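Local coordinates for bifunctional protein FolD (Thermus thermophilus, PDB 6V6Y), which probably oxidises 5,10-methylenetetrahydrofolate to the methenyl form with NADP(+) and then hydrolyses it to 10-formyltetrahydrofolate, at residues 14-19 and 55-60; 34-37 and 43-46; 81-86 and 112-117; 227-232 and 236-241. One frame throughout, in Å; residues are numbered along the deposited sequence.

Overall arrangement
Contacts 1, 2 and 3 lie in the catalytic domain, contact 4 in the NAD(P)-binding domain. Contacts 1 and 2 are buried and share helix 41-57: one uses its C-terminal end through apolar side chains, the other its first turns through an arginine laid against a valine. Contacts 3 and 4 are only partly buried and polar, the former a lysine ammonium held by helix-end carbonyls, the latter a hairpin with an asparagine-aspartate bond beside NADP. Contact 2 touches contact 3 through I35 CD1 and L82 CD1, 3.9 Å apart, and reaches contact 4 by Y46 packing on V228. Contacts 3 and 4 lie furthest apart, their centres about 34 Å from each other.

Contact 1 (14-19 and 55-60); sequences AVYEEI and RALGYR
I19 of helix 8-24 meets L57 at the C-terminal end of helix 41-57 and Y59 just beyond it, a contact within the catalytic domain between a helix and a helix end, closed by a Schellman motif, with the loop that follows. The touching atoms are carbons and one hydroxyl. I19 CG2 lies 4.0 Å from L57 CD1, and the same methyl comes to 3.6 Å from Y59 OH. At the other branch, I19 CD1 is 4.2 Å from L57 CD1. Y16, on the preceding turn, brings its ring atom CD1 to 3.9 Å from L57 CD2. L57 therefore divides its two methyls, CD1 serving I19 and CD2 serving Y16. In each pair the side chains cross at about a right angle, which accounts for contact through few atoms rather than along whole flanks.

The first torsion of I19 (chi1 -71°) sets CG2 anti to the backbone N, and from there the methyl reaches both L57 and the phenol oxygen. Cutting I19 back to an alanine would probably open a gap between L57 CD1 and the Y59 hydroxyl, leaving both less firmly packed.

Further out, helix 257-276 backs the group. Y16 packs on V262 and A263, L57 on M266, and the Y59 hydroxyl is hydrogen-bonded to M266 O. L57 CD1 also stands over one face of the Y59 ring, offset toward its rim. The Schellman turn at G58, where phi is positive (100°), leads the chain out of the helix to Y59, and G58 N is bonded to R55 O at 2.8 Å.

Contact 2 (34-37 and 43-46); sequences VIRL and SVAY
R36 on strand 31-37 reaches across to S43 and V44 in the first turns of helix 41-57, so the contact joins the opening strand and the helix of the beta-alpha-beta unit completed by strand 60-66. The CB of R36 points toward the helix, and chi1 of 156° carries CG on anti to the backbone N. Next along the chain, R36 CD passes 4.3 Å from S43 CB. The chain then bends at chi3 (64°), which turns the guanidinium over to V44. R36 NE is 4.1 Å from V44 CA, and this buried nitrogen has no polar partner in the model. R36 CZ lies 3.8 Å from V44 CG2, a methyl that sits over one face of the guanidinium, offset toward the rim.

The charged end is held by the connecting loop: NH1 forms a salt bridge with E39 OE2 and a hydrogen bond with G38 O. S43 likewise bonds back to the loop, OG to D40 OD2. A leucine in place of R36 would probably leave E39 without its charged mate and V44 without the flat group beneath its methyl. The closest approach between the two segments is R36 NH1 to V44 CG2, 3.6 Å.

Contact 3 (81-86 and 112-117); sequences ALNADE and PLKDVD
K114 drives its ammonium group into the carbonyl oxygens of L82, N83 and D85, where helix 72-84 runs out. Three hydrogen bonds carry the contact, all donated by one nitrogen. The shortest, K114 NZ to L82 O at 2.7 Å, lies in the carbonyl plane with a C=O...N angle of 147°. The bond from K114 NZ to N83 O, 2.8 Å long, is approached from above, with the nitrogen 60° out of the carbonyl plane. D85 O, 2.9 Å from K114 NZ, is also met from above its plane, at 52°. V88 O adds a weak fourth bond from outside the two segments.

The arrangement is a lysine set at the C-terminal end of a helix, where D85 is the first residue to leave helical angles. The positive charge there is probably stabilised by the negative end of the helix dipole. The D85 carboxylate does not supply a salt bridge, since its OD1 stays 6.0 Å from K114 NZ and instead accepts a hydrogen bond from E87 N.

Extended beyond CG, the lysine's stem runs straight to the helix end and is close to oxygens as well: K114 CE comes to 3.3 Å from N83 O, the oxygen its NZ bonds, and K114 CD to 4.3 Å from N83 OD1.

Bonds of the second shell fix both partners. The N83 amide uses both ends, OD1 accepting from H111 N and ND2 donating to A109 O, which ties the helix to the chain leading into 112-117. On the lysine's own side, the backbone of K114 bonds to I91 of strand 90-93, and D115 follows as the centre of an inverse gamma turn.

Contact 4 (227-232 and 236-241); sequences GVNRVE and LGDVHP. With NAP (NADP nicotinamide-adenine-dinucleotide phosphate), chain B.
L236 O is gripped by two nitrogens of N229. The backbone N of N229 reaches L236 O at 2.7 Å, and the side-chain ND2 of N229 approaches the same oxygen at 2.8 Å, from 42° above the carbonyl plane. The second hydrogen of ND2 goes to D238 OD1, 2.9 Å away and nearly straight at 174°. That carboxylate oxygen is met on its anti side, 33° out of the carboxylate plane. With CG of N229 beside its own backbone N, the amide can serve L236 and D238 together.

The return bond, L236 N to N229 O at 2.8 Å, makes this an antiparallel hydrogen-bonded pair in the beta-hairpin of strands 229-231 and 234-236, part of the NAD(P)-binding domain. N229 and L236 send their side chains to the same face. Toward the turn, V231 CG1 packs on L236 CD2 at 4.1 Å.

D238 is itself held by its surroundings: OD2 accepts from the backbone nitrogens of V206 and G207, while its own N bonds to D225 OD1. Its carboxylate presses close to G227, OD2 lying 3.2 Å from G227 CA, and a side chain on G227 would run into it.

NADP lies against the start of this hairpin. The hydroxyl O2D of its nicotinamide ribose makes a weak hydrogen bond to V228 O, and V228 CG2 touches the nicotinamide carboxamide nitrogen N7N at 3.7 Å.

Contact 1 (14-19 and 55-60)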
loop_
_atom_site.group_PDB
_atom_site.type_symbol
_atom_site.label_atom_id
_atom_site.label_comp_id
_atom_site.label_asym_id
_atom_site.label_seq_id
_atom_site.Cartn_x
_atom_site.Cartn_y
_atom_site.Cartn_z
ATOM N N ALA A 14 -25.454 -2.636 12.915
ATOM C CA ALA A 14 -24.843 -3.918 13.260
ATOM C C ALA A 14 -23.468 -3.726 13.904
ATOM O O ALA A 14 -23.103 -4.469 14.827
ATOM C CB ALA A 14 -24.752 -4.821 12.030
ATOM N N VAL A 15 -22.696 -2.726 13.458
ATOM C CA VAL A 15 -21.410 -2.455 14.114
ATOM C C VAL A 15 -21.630 -1.955 15.538
ATOM O O VAL A 15 -20.924 -2.358 16.470
ATOM C CB VAL A 15 -20.562 -1.445 13.315
ATOM C CG1 VAL A 15 -19.255 -1.110 14.098
ATOM C CG2 VAL A 15 -20.245 -1.954 11.914
ATOM N N TYR A 16 -22.595 -1.045 15.720
ATOM C CA TYR A 16 -22.841 -0.455 17.033
ATOM C C TYR A 16 -23.345 -1.497 18.017
ATOM O O TYR A 16 -22.981 -1.467 19.197
ATOM C CB TYR A 16 -23.844 0.687 16.906
ATOM C CG TYR A 16 -23.284 1.916 16.223
ATOM C CD1 TYR A 16 -21.962 2.316 16.425
ATOM C CD2 TYR A 16 -24.073 2.672 15.365
ATOM C CE1 TYR A 16 -21.454 3.442 15.791
ATOM C CE2 TYR A 16 -23.574 3.796 14.736
ATOM C CZ TYR A 16 -22.269 4.176 14.955
ATOM O OH TYR A 16 -21.794 5.297 14.327
ATOM N N GLU A 17 -24.194 -2.414 17.550
ATOM C CA GLU A 17 -24.633 -3.537 18.370
ATOM C C GLU A 17 -23.443 -4.383 18.817
ATOM O O GLU A 17 -23.345 -4.762 19.992
ATOM C CB GLU A 17 -25.639 -4.374 17.581
ATOM C CG GLU A 17 -26.923 -4.758 18.311
ATOM C CD GLU A 17 -27.527 -3.634 19.141
ATOM O OE1 GLU A 17 -27.803 -2.548 18.579
ATOM O OE2 GLU A 17 -27.730 -3.852 20.356
ATOM N N GLU A 18 -22.516 -4.677 17.893
ATOM C CA GLU A 18 -21.294 -5.395 18.262
ATOM C C GLU A 18 -20.496 -4.642 19.320
ATOM O O GLU A 18 -19.937 -5.254 20.243
ATOM C CB GLU A 18 -20.420 -5.645 17.031
ATOM C CG GLU A 18 -20.822 -6.897 16.256
ATOM C CD GLU A 18 -20.344 -6.924 14.809
ATOM O OE1 GLU A 18 -21.077 -7.484 13.962
ATOM O OE2 GLU A 18 -19.244 -6.399 14.520
ATOM N N ILE A 19 -20.421 -3.313 19.200
ATOM C CA ILE A 19 -19.629 -2.529 20.144
ATOM C C ILE A 19 -20.283 -2.542 21.526
ATOM O O ILE A 19 -19.622 -2.808 22.536
ATOM C CB ILE A 19 -19.425 -1.095 19.618
ATOM C CG1 ILE A 19 -18.466 -1.085 18.413
ATOM C CG2 ILE A 19 -18.915 -0.167 20.740
ATOM C CD1 ILE A 19 -18.396 0.269 17.695
ATOM N N ARG A 55 -20.160 9.603 22.435
ATOM C CA ARG A 55 -20.814 9.771 23.729
ATOM C C ARG A 55 -22.066 8.910 23.809
ATOM O O ARG A 55 -22.288 8.230 24.815
ATOM C CB ARG A 55 -21.112 11.253 23.969
ATOM C CG ARG A 55 -19.862 12.016 24.383
ATOM C CD ARG A 55 -19.992 13.522 24.201
ATOM N NE ARG A 55 -19.679 14.152 25.473
ATOM C CZ ARG A 55 -18.968 15.255 25.643
ATOM N NH1 ARG A 55 -18.452 15.903 24.615
ATOM N NH2 ARG A 55 -18.770 15.700 26.865
ATOM N N ALA A 56 -22.841 8.851 22.720
ATOM C CA ALA A 56 -24.016 7.983 22.696
ATOM C C ALA A 56 -23.651 6.530 22.964
ATOM O O ALA A 56 -24.441 5.794 23.564
ATOM C CB ALA A 56 -24.742 8.114 21.358
ATOM N N LEU A 57 -22.469 6.094 22.540
ATOM C CA LEU A 57 -22.059 4.727 22.825
ATOM C C LEU A 57 -21.640 4.533 24.275
ATOM O O LEU A 57 -21.532 3.382 24.718
ATOM C CB LEU A 57 -20.891 4.308 21.923
ATOM C CG LEU A 57 -21.135 3.997 20.447
ATOM C CD1 LEU A 57 -19.810 3.608 19.808
ATOM C CD2 LEU A 57 -22.159 2.887 20.290
ATOM N N GLY A 58 -21.369 5.620 25.003
ATOM C CA GLY A 58 -20.807 5.541 26.337
ATOM C C GLY A 58 -19.313 5.771 26.433
ATOM O O GLY A 58 -18.738 5.561 27.510
ATOM N N TYR A 59 -18.663 6.183 25.348
ATOM C CA TYR A 59 -17.244 6.491 25.410
ATOM C C TYR A 59 -17.019 7.766 26.214
ATOM O O TYR A 59 -17.891 8.636 26.305
ATOM C CB TYR A 59 -16.665 6.696 24.005
ATOM C CG TYR A 59 -16.516 5.466 23.132
ATOM C CD1 TYR A 59 -17.005 4.226 23.526
ATOM C CD2 TYR A 59 -15.891 5.560 21.885
ATOM C CE1 TYR A 59 -16.872 3.110 22.709
ATOM C CE2 TYR A 59 -15.748 4.453 21.064
ATOM C CZ TYR A 59 -16.242 3.233 21.473
ATOM O OH TYR A 59 -16.094 2.140 20.649
ATOM N N ARG A 60 -15.826 7.884 26.785
ATOM C CA ARG A 60 -15.321 9.193 27.179
ATOM C C ARG A 60 -14.849 9.882 25.900
ATOM O O ARG A 60 -13.911 9.413 25.246
ATOM C CB ARG A 60 -14.195 9.061 28.204
ATOM C CG ARG A 60 -14.493 8.113 29.397
ATOM C CD ARG A 60 -13.290 7.970 30.383
ATOM N NE ARG A 60 -12.298 6.964 29.948
ATOM C CZ ARG A 60 -11.071 6.815 30.470
ATOM N NH1 ARG A 60 -10.659 7.607 31.455
ATOM N NH2 ARG A 60 -10.238 5.881 29.998
#

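Contact 2 (34-37 and 43-46)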
loop_
_atom_site.group_PDB
_atom_site.type_symbol
_atom_site.label_atom_id
_atom_site.label_comp_id
_atom_site.label_asym_id
_atom_site.label_seq_id
_atom_site.Cartn_x
_atom_site.Cartn_y
_atom_site.Cartn_z
ATOM N N VAL A 34 -10.460 14.187 20.214
ATOM C CA VAL A 34 -10.523 14.742 18.877
ATOM C C VAL A 34 -10.010 16.169 18.941
ATOM O O VAL A 34 -10.530 16.988 19.712
ATOM C CB VAL A 34 -11.948 14.688 18.313
ATOM C CG1 VAL A 34 -11.969 15.282 16.915
ATOM C CG2 VAL A 34 -12.430 13.249 18.310
ATOM N N ILE A 35 -8.996 16.465 18.129
ATOM C CA ILE A 35 -8.357 17.774 18.068
ATOM C C ILE A 35 -8.819 18.481 16.804
ATOM O O ILE A 35 -8.773 17.901 15.712
ATOM C CB ILE A 35 -6.823 17.648 18.076
ATOM C CG1 ILE A 35 -6.326 17.050 19.395
ATOM C CG2 ILE A 35 -6.182 18.998 17.810
ATOM C CD1 ILE A 35 -4.831 16.718 19.381
ATOM N N ARG A 36 -9.238 19.739 16.944
ATOM C CA ARG A 36 -9.597 20.570 15.801
ATOM C C ARG A 36 -8.938 21.935 15.952
ATOM O O ARG A 36 -8.984 22.537 17.034
ATOM C CB ARG A 36 -11.119 20.728 15.664
ATOM C CG ARG A 36 -11.521 21.983 14.902
ATOM C CD ARG A 36 -12.987 21.987 14.467
ATOM N NE ARG A 36 -13.932 21.992 15.587
ATOM C CZ ARG A 36 -14.407 23.082 16.199
ATOM N NH1 ARG A 36 -14.026 24.299 15.836
ATOM N NH2 ARG A 36 -15.281 22.953 17.190
ATOM N N LEU A 37 -8.307 22.409 14.880
ATOM C CA LEU A 37 -7.779 23.765 14.806
ATOM C C LEU A 37 -8.717 24.603 13.945
ATOM O O LEU A 37 -9.140 24.157 12.876
ATOM C CB LEU A 37 -6.359 23.773 14.229
ATOM C CG LEU A 37 -5.236 23.636 15.269
ATOM C CD1 LEU A 37 -5.219 22.235 15.892
ATOM C CD2 LEU A 37 -3.862 23.981 14.699
ATOM N N SER A 43 -15.517 21.066 9.054
ATOM C CA SER A 43 -14.777 20.418 10.131
ATOM C C SER A 43 -15.587 20.413 11.425
ATOM O O SER A 43 -15.695 19.376 12.092
ATOM C CB SER A 43 -13.429 21.108 10.330
ATOM O OG SER A 43 -12.648 21.032 9.149
ATOM N N VAL A 44 -16.196 21.551 11.772
ATOM C CA VAL A 44 -17.034 21.621 12.970
ATOM C C VAL A 44 -18.100 20.530 12.951
ATOM O O VAL A 44 -18.270 19.783 13.925
ATOM C CB VAL A 44 -17.665 23.017 13.098
ATOM C CG1 VAL A 44 -18.659 23.035 14.241
ATOM C CG2 VAL A 44 -16.576 24.061 13.299
ATOM N N ALA A 45 -18.819 20.405 11.826
ATOM C CA ALA A 45 -19.917 19.442 11.741
ATOM C C ALA A 45 -19.423 17.998 11.874
ATOM O O ALA A 45 -20.045 17.181 12.570
ATOM C CB ALA A 45 -20.672 19.639 10.427
ATOM N N TYR A 46 -18.310 17.662 11.211
ATOM C CA TYR A 46 -17.763 16.309 11.294
ATOM C C TYR A 46 -17.410 15.933 12.730
ATOM O O TYR A 46 -17.792 14.860 13.214
ATOM C CB TYR A 46 -16.521 16.187 10.405
ATOM C CG TYR A 46 -16.834 15.754 9.000
ATOM C CD1 TYR A 46 -17.880 14.869 8.750
ATOM C CD2 TYR A 46 -16.094 16.237 7.915
ATOM C CE1 TYR A 46 -18.179 14.462 7.461
ATOM C CE2 TYR A 46 -16.387 15.838 6.618
ATOM C CZ TYR A 46 -17.436 14.950 6.397
ATOM O OH TYR A 46 -17.750 14.530 5.113
#

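Contact 3 (81-86 and 112-117)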
loop_
_atom_site.group_PDB
_atom_site.type_symbol
_atom_site.label_atom_id
_atom_site.label_comp_id
_atom_site.label_asym_id
_atom_site.label_seq_id
_atom_site.Cartn_x
_atom_site.Cartn_y
_atom_site.Cartn_z
ATOM N N ALA A 81 1.731 14.875 24.877
ATOM C CA ALA A 81 1.049 14.781 26.166
ATOM C C ALA A 81 -0.051 13.726 26.130
ATOM O O ALA A 81 -0.174 12.920 27.059
ATOM C CB ALA A 81 0.474 16.145 26.547
ATOM N N LEU A 82 -0.851 13.703 25.048
ATOM C CA LEU A 82 -1.923 12.713 24.943
ATOM C C LEU A 82 -1.384 11.306 24.696
ATOM O O LEU A 82 -1.990 10.327 25.154
ATOM C CB LEU A 82 -2.903 13.111 23.838
ATOM C CG LEU A 82 -3.653 14.430 23.985
ATOM C CD1 LEU A 82 -4.536 14.701 22.763
ATOM C CD2 LEU A 82 -4.485 14.434 25.270
ATOM N N ASN A 83 -0.266 11.174 23.966
ATOM C CA ASN A 83 0.360 9.859 23.804
ATOM C C ASN A 83 0.720 9.252 25.150
ATOM O O ASN A 83 0.527 8.050 25.375
ATOM C CB ASN A 83 1.623 9.953 22.943
ATOM C CG ASN A 83 1.330 10.057 21.458
ATOM O OD1 ASN A 83 0.268 9.633 20.971
ATOM N ND2 ASN A 83 2.277 10.633 20.725
ATOM N N ALA A 84 1.257 10.068 26.060
ATOM C CA ALA A 84 1.658 9.571 27.373
ATOM C C ALA A 84 0.492 9.453 28.351
ATOM O O ALA A 84 0.603 8.709 29.336
ATOM C CB ALA A 84 2.744 10.474 27.963
ATOM N N ASP A 85 -0.618 10.150 28.105
ATOM C CA ASP A 85 -1.780 10.077 28.988
ATOM C C ASP A 85 -2.392 8.687 28.888
ATOM O O ASP A 85 -3.116 8.368 27.935
ATOM C CB ASP A 85 -2.795 11.155 28.633
ATOM C CG ASP A 85 -3.916 11.266 29.660
ATOM O OD1 ASP A 85 -4.271 10.250 30.313
ATOM O OD2 ASP A 85 -4.455 12.385 29.789
ATOM N N GLU A 86 -2.130 7.864 29.905
ATOM C CA GLU A 86 -2.593 6.483 29.912
ATOM C C GLU A 86 -4.109 6.360 29.981
ATOM O O GLU A 86 -4.619 5.236 29.904
ATOM C CB GLU A 86 -1.956 5.720 31.083
ATOM C CG GLU A 86 -0.766 4.838 30.695
ATOM C CD GLU A 86 -0.205 4.062 31.884
ATOM O OE1 GLU A 86 -0.853 4.061 32.960
ATOM O OE2 GLU A 86 0.884 3.455 31.744
ATOM N N PRO A 112 1.080 5.034 17.258
ATOM C CA PRO A 112 0.325 4.128 16.377
ATOM C C PRO A 112 -0.765 3.355 17.087
ATOM O O PRO A 112 -1.771 2.995 16.459
ATOM C CB PRO A 112 1.414 3.193 15.824
ATOM C CG PRO A 112 2.703 3.929 16.036
ATOM C CD PRO A 112 2.527 4.733 17.264
ATOM N N LEU A 113 -0.616 3.099 18.384
ATOM C CA LEU A 113 -1.641 2.346 19.092
ATOM C C LEU A 113 -2.856 3.191 19.445
ATOM O O LEU A 113 -3.863 2.638 19.900
ATOM C CB LEU A 113 -1.059 1.729 20.365
ATOM C CG LEU A 113 0.044 0.680 20.184
ATOM C CD1 LEU A 113 0.322 -0.012 21.508
ATOM C CD2 LEU A 113 -0.330 -0.331 19.116
ATOM N N LYS A 114 -2.772 4.507 19.269
ATOM C CA LYS A 114 -3.885 5.413 19.502
ATOM C C LYS A 114 -4.368 6.045 18.202
ATOM O O LYS A 114 -5.231 6.931 18.221
ATOM C CB LYS A 114 -3.473 6.488 20.513
ATOM C CG LYS A 114 -3.095 5.933 21.905
ATOM C CD LYS A 114 -2.653 7.060 22.837
ATOM C CE LYS A 114 -2.194 6.556 24.224
ATOM N NZ LYS A 114 -2.217 7.651 25.267
ATOM N N ASP A 115 -3.828 5.595 17.072
ATOM C CA ASP A 115 -4.044 6.239 15.780
ATOM C C ASP A 115 -5.329 5.693 15.142
ATOM O O ASP A 115 -5.322 4.952 14.150
ATOM C CB ASP A 115 -2.810 6.023 14.913
ATOM C CG ASP A 115 -2.999 6.484 13.504
ATOM O OD1 ASP A 115 -3.617 7.551 13.295
ATOM O OD2 ASP A 115 -2.517 5.767 12.609
ATOM N N VAL A 116 -6.462 6.080 15.742
ATOM C CA VAL A 116 -7.762 5.552 15.337
ATOM C C VAL A 116 -8.101 5.837 13.871
ATOM O O VAL A 116 -8.903 5.113 13.283
ATOM C CB VAL A 116 -8.850 6.100 16.277
ATOM C CG1 VAL A 116 -8.708 5.451 17.651
ATOM C CG2 VAL A 116 -8.742 7.625 16.387
ATOM N N ASP A 117 -7.505 6.869 13.258
ATOM C CA ASP A 117 -7.704 7.136 11.829
ATOM C C ASP A 117 -6.776 6.314 10.921
ATOM O O ASP A 117 -6.978 6.306 9.697
ATOM C CB ASP A 117 -7.505 8.635 11.540
ATOM C CG ASP A 117 -8.828 9.390 11.359
ATOM O OD1 ASP A 117 -9.863 8.764 11.043
ATOM O OD2 ASP A 117 -8.828 10.624 11.510
#

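Contact 4 (227-232 and 236-241)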
loop_
_atom_site.group_PDB
_atom_site.type_symbol
_atom_site.label_atom_id
_atom_site.label_comp_id
_atom_site.label_asym_id
_atom_site.label_seq_id
_atom_site.Cartn_x
_atom_site.Cartn_y
_atom_site.Cartn_z
ATOM N N GLY A 227 -18.387 10.085 -2.312
ATOM C CA GLY A 227 -18.336 11.531 -2.416
ATOM C C GLY A 227 -19.324 12.208 -1.483
ATOM O O GLY A 227 -20.405 11.698 -1.192
ATOM N N VAL A 228 -18.932 13.374 -0.989
ATOM C CA VAL A 228 -19.832 14.201 -0.194
ATOM C C VAL A 228 -19.650 15.633 -0.682
ATOM O O VAL A 228 -18.740 16.338 -0.239
ATOM C CB VAL A 228 -19.545 14.071 1.318
ATOM C CG1 VAL A 228 -20.239 15.180 2.101
ATOM C CG2 VAL A 228 -19.959 12.691 1.838
ATOM N N ASN A 229 -20.470 16.060 -1.630
ATOM C CA ASN A 229 -20.297 17.355 -2.285
ATOM C C ASN A 229 -21.416 18.300 -1.844
ATOM O O ASN A 229 -22.582 18.120 -2.226
ATOM C CB ASN A 229 -20.267 17.192 -3.805
ATOM C CG ASN A 229 -19.219 16.181 -4.265
ATOM O OD1 ASN A 229 -18.035 16.486 -4.330
ATOM N ND2 ASN A 229 -19.660 14.965 -4.565
ATOM N N ARG A 230 -21.051 19.296 -1.031
ATOM C CA ARG A 230 -21.969 20.344 -0.592
ATOM C C ARG A 230 -22.290 21.247 -1.778
ATOM O O ARG A 230 -21.427 21.994 -2.252
ATOM C CB ARG A 230 -21.338 21.137 0.552
ATOM C CG ARG A 230 -20.626 20.279 1.609
ATOM C CD ARG A 230 -19.503 21.041 2.323
ATOM N NE ARG A 230 -19.957 21.750 3.526
ATOM C CZ ARG A 230 -20.278 21.170 4.684
ATOM N NH1 ARG A 230 -20.201 19.848 4.814
ATOM N NH2 ARG A 230 -20.676 21.913 5.721
ATOM N N VAL A 231 -23.525 21.169 -2.273
ATOM C CA VAL A 231 -23.955 21.884 -3.472
ATOM C C VAL A 231 -25.411 22.300 -3.282
ATOM O O VAL A 231 -26.291 21.441 -3.139
ATOM C CB VAL A 231 -23.800 21.026 -4.744
ATOM C CG1 VAL A 231 -24.665 21.571 -5.873
ATOM C CG2 VAL A 231 -22.333 20.980 -5.172
ATOM N N GLU A 232 -25.667 23.614 -3.275
ATOM C CA GLU A 232 -27.022 24.153 -3.143
ATOM C C GLU A 232 -27.674 23.667 -1.851
ATOM O O GLU A 232 -28.836 23.247 -1.831
ATOM C CB GLU A 232 -27.887 23.791 -4.357
ATOM C CG GLU A 232 -27.235 24.033 -5.709
ATOM C CD GLU A 232 -28.019 25.009 -6.571
ATOM O OE1 GLU A 232 -28.131 24.770 -7.796
ATOM O OE2 GLU A 232 -28.521 26.017 -6.024
ATOM N N LEU A 236 -24.422 15.992 -2.336
ATOM C CA LEU A 236 -24.410 15.255 -3.593
ATOM C C LEU A 236 -23.251 14.272 -3.591
ATOM O O LEU A 236 -22.124 14.639 -3.234
ATOM C CB LEU A 236 -24.282 16.208 -4.783
ATOM C CG LEU A 236 -25.575 16.554 -5.514
ATOM C CD1 LEU A 236 -26.642 17.063 -4.537
ATOM C CD2 LEU A 236 -25.269 17.579 -6.594
ATOM N N GLY A 237 -23.528 13.031 -3.981
ATOM C CA GLY A 237 -22.474 12.063 -4.186
ATOM C C GLY A 237 -21.674 12.360 -5.449
ATOM O O GLY A 237 -21.936 13.307 -6.194
ATOM N N ASP A 238 -20.645 11.538 -5.669
ATOM C CA ASP A 238 -19.905 11.601 -6.925
ATOM C C ASP A 238 -20.603 10.856 -8.041
ATOM O O ASP A 238 -20.176 10.957 -9.193
ATOM C CB ASP A 238 -18.509 11.012 -6.785
ATOM C CG ASP A 238 -17.678 11.729 -5.775
ATOM O OD1 ASP A 238 -17.859 12.953 -5.607
ATOM O OD2 ASP A 238 -16.829 11.061 -5.156
ATOM N N VAL A 239 -21.641 10.099 -7.726
ATOM C CA VAL A 239 -22.322 9.245 -8.685
ATOM C C VAL A 239 -23.684 9.859 -9.000
ATOM O O VAL A 239 -24.433 10.231 -8.089
ATOM C CB VAL A 239 -22.450 7.818 -8.131
ATOM C CG1 VAL A 239 -23.184 6.946 -9.112
ATOM C CG2 VAL A 239 -21.047 7.251 -7.795
ATOM N N HIS A 240 -23.990 9.985 -10.283
ATOM C CA HIS A 240 -25.272 10.535 -10.696
ATOM C C HIS A 240 -26.410 9.574 -10.347
ATOM O O HIS A 240 -26.302 8.369 -10.607
ATOM C CB HIS A 240 -25.269 10.797 -12.202
ATOM C CG HIS A 240 -26.371 11.700 -12.653
ATOM N ND1 HIS A 240 -27.649 11.248 -12.900
ATOM C CD2 HIS A 240 -26.391 13.038 -12.871
ATOM C CE1 HIS A 240 -28.408 12.268 -13.261
ATOM N NE2 HIS A 240 -27.670 13.365 -13.249
ATOM N N PRO A 241 -27.525 10.076 -9.793
ATOM C CA PRO A 241 -28.632 9.174 -9.404
ATOM C C PRO A 241 -29.201 8.350 -10.547
ATOM O O PRO A 241 -29.786 7.294 -10.282
ATOM C CB PRO A 241 -29.695 10.120 -8.808
ATOM C CG PRO A 241 -29.155 11.516 -8.950
ATOM C CD PRO A 241 -27.676 11.424 -9.219
HETATM P PA NAP B . -8.740 13.608 -2.745
HETATM O O1A NAP B . -9.190 14.955 -2.330
HETATM O O2A NAP B . -7.331 13.370 -2.358
HETATM O O5B NAP B . -8.949 13.426 -4.330
HETATM C C5B NAP B . -9.727 12.350 -4.804
HETATM C C4B NAP B . -9.068 11.679 -6.002
HETATM O O4B NAP B . -9.993 11.576 -7.065
HETATM C C3B NAP B . -7.862 12.441 -6.526
HETATM O O3B NAP B . -6.686 11.813 -6.072
HETATM C C2B NAP B . -7.985 12.408 -8.043
HETATM O O2B NAP B . -6.970 11.641 -8.656
HETATM C C1B NAP B . -9.341 11.764 -8.306
HETATM N N9A NAP B . -10.149 12.613 -9.203
HETATM C C8A NAP B . -10.605 13.878 -8.935
HETATM N N7A NAP B . -11.303 14.319 -10.006
HETATM C C5A NAP B . -11.301 13.356 -10.953
HETATM C C6A NAP B . -11.862 13.291 -12.223
HETATM N N6A NAP B . -12.555 14.319 -12.703
HETATM N N1A NAP B . -11.694 12.152 -12.985
HETATM C C2A NAP B . -10.975 11.090 -12.480
HETATM N N3A NAP B . -10.421 11.161 -11.217
HETATM C C4A NAP B . -10.577 12.278 -10.464
HETATM O O3 NAP B . -9.714 12.489 -2.120
HETATM P PN NAP B . -10.550 12.429 -0.746
HETATM O O1N NAP B . -9.777 13.136 0.300
HETATM O O2N NAP B . -10.990 11.033 -0.529
HETATM O O5D NAP B . -11.838 13.319 -1.115
HETATM C C5D NAP B . -12.711 12.896 -2.139
HETATM C C4D NAP B . -14.161 13.079 -1.713
HETATM O O4D NAP B . -14.545 12.077 -0.787
HETATM C C3D NAP B . -14.362 14.426 -1.035
HETATM O O3D NAP B . -15.375 15.146 -1.695
HETATM C C2D NAP B . -14.802 14.100 0.374
HETATM O O2D NAP B . -15.876 14.926 0.753
HETATM C C1D NAP B . -15.257 12.655 0.289
HETATM N N1N NAP B . -14.988 11.949 1.554
HETATM C C2N NAP B . -16.031 11.398 2.239
HETATM C C3N NAP B . -15.810 10.730 3.436
HETATM C C7N NAP B . -16.949 10.037 4.121
HETATM O O7N NAP B . -16.738 9.459 5.387
HETATM N N7N NAP B . -18.131 9.982 3.510
HETATM C C4N NAP B . -14.518 10.619 3.935
HETATM C C5N NAP B . -13.464 11.182 3.228
HETATM C C6N NAP B . -13.712 11.848 2.033
HETATM P P2B NAP B . -5.456 12.184 -8.782
HETATM O O1X NAP B . -4.741 11.998 -7.465
HETATM O O2X NAP B . -4.749 11.385 -9.851
HETATM O O3X NAP B . -5.464 13.647 -9.153
#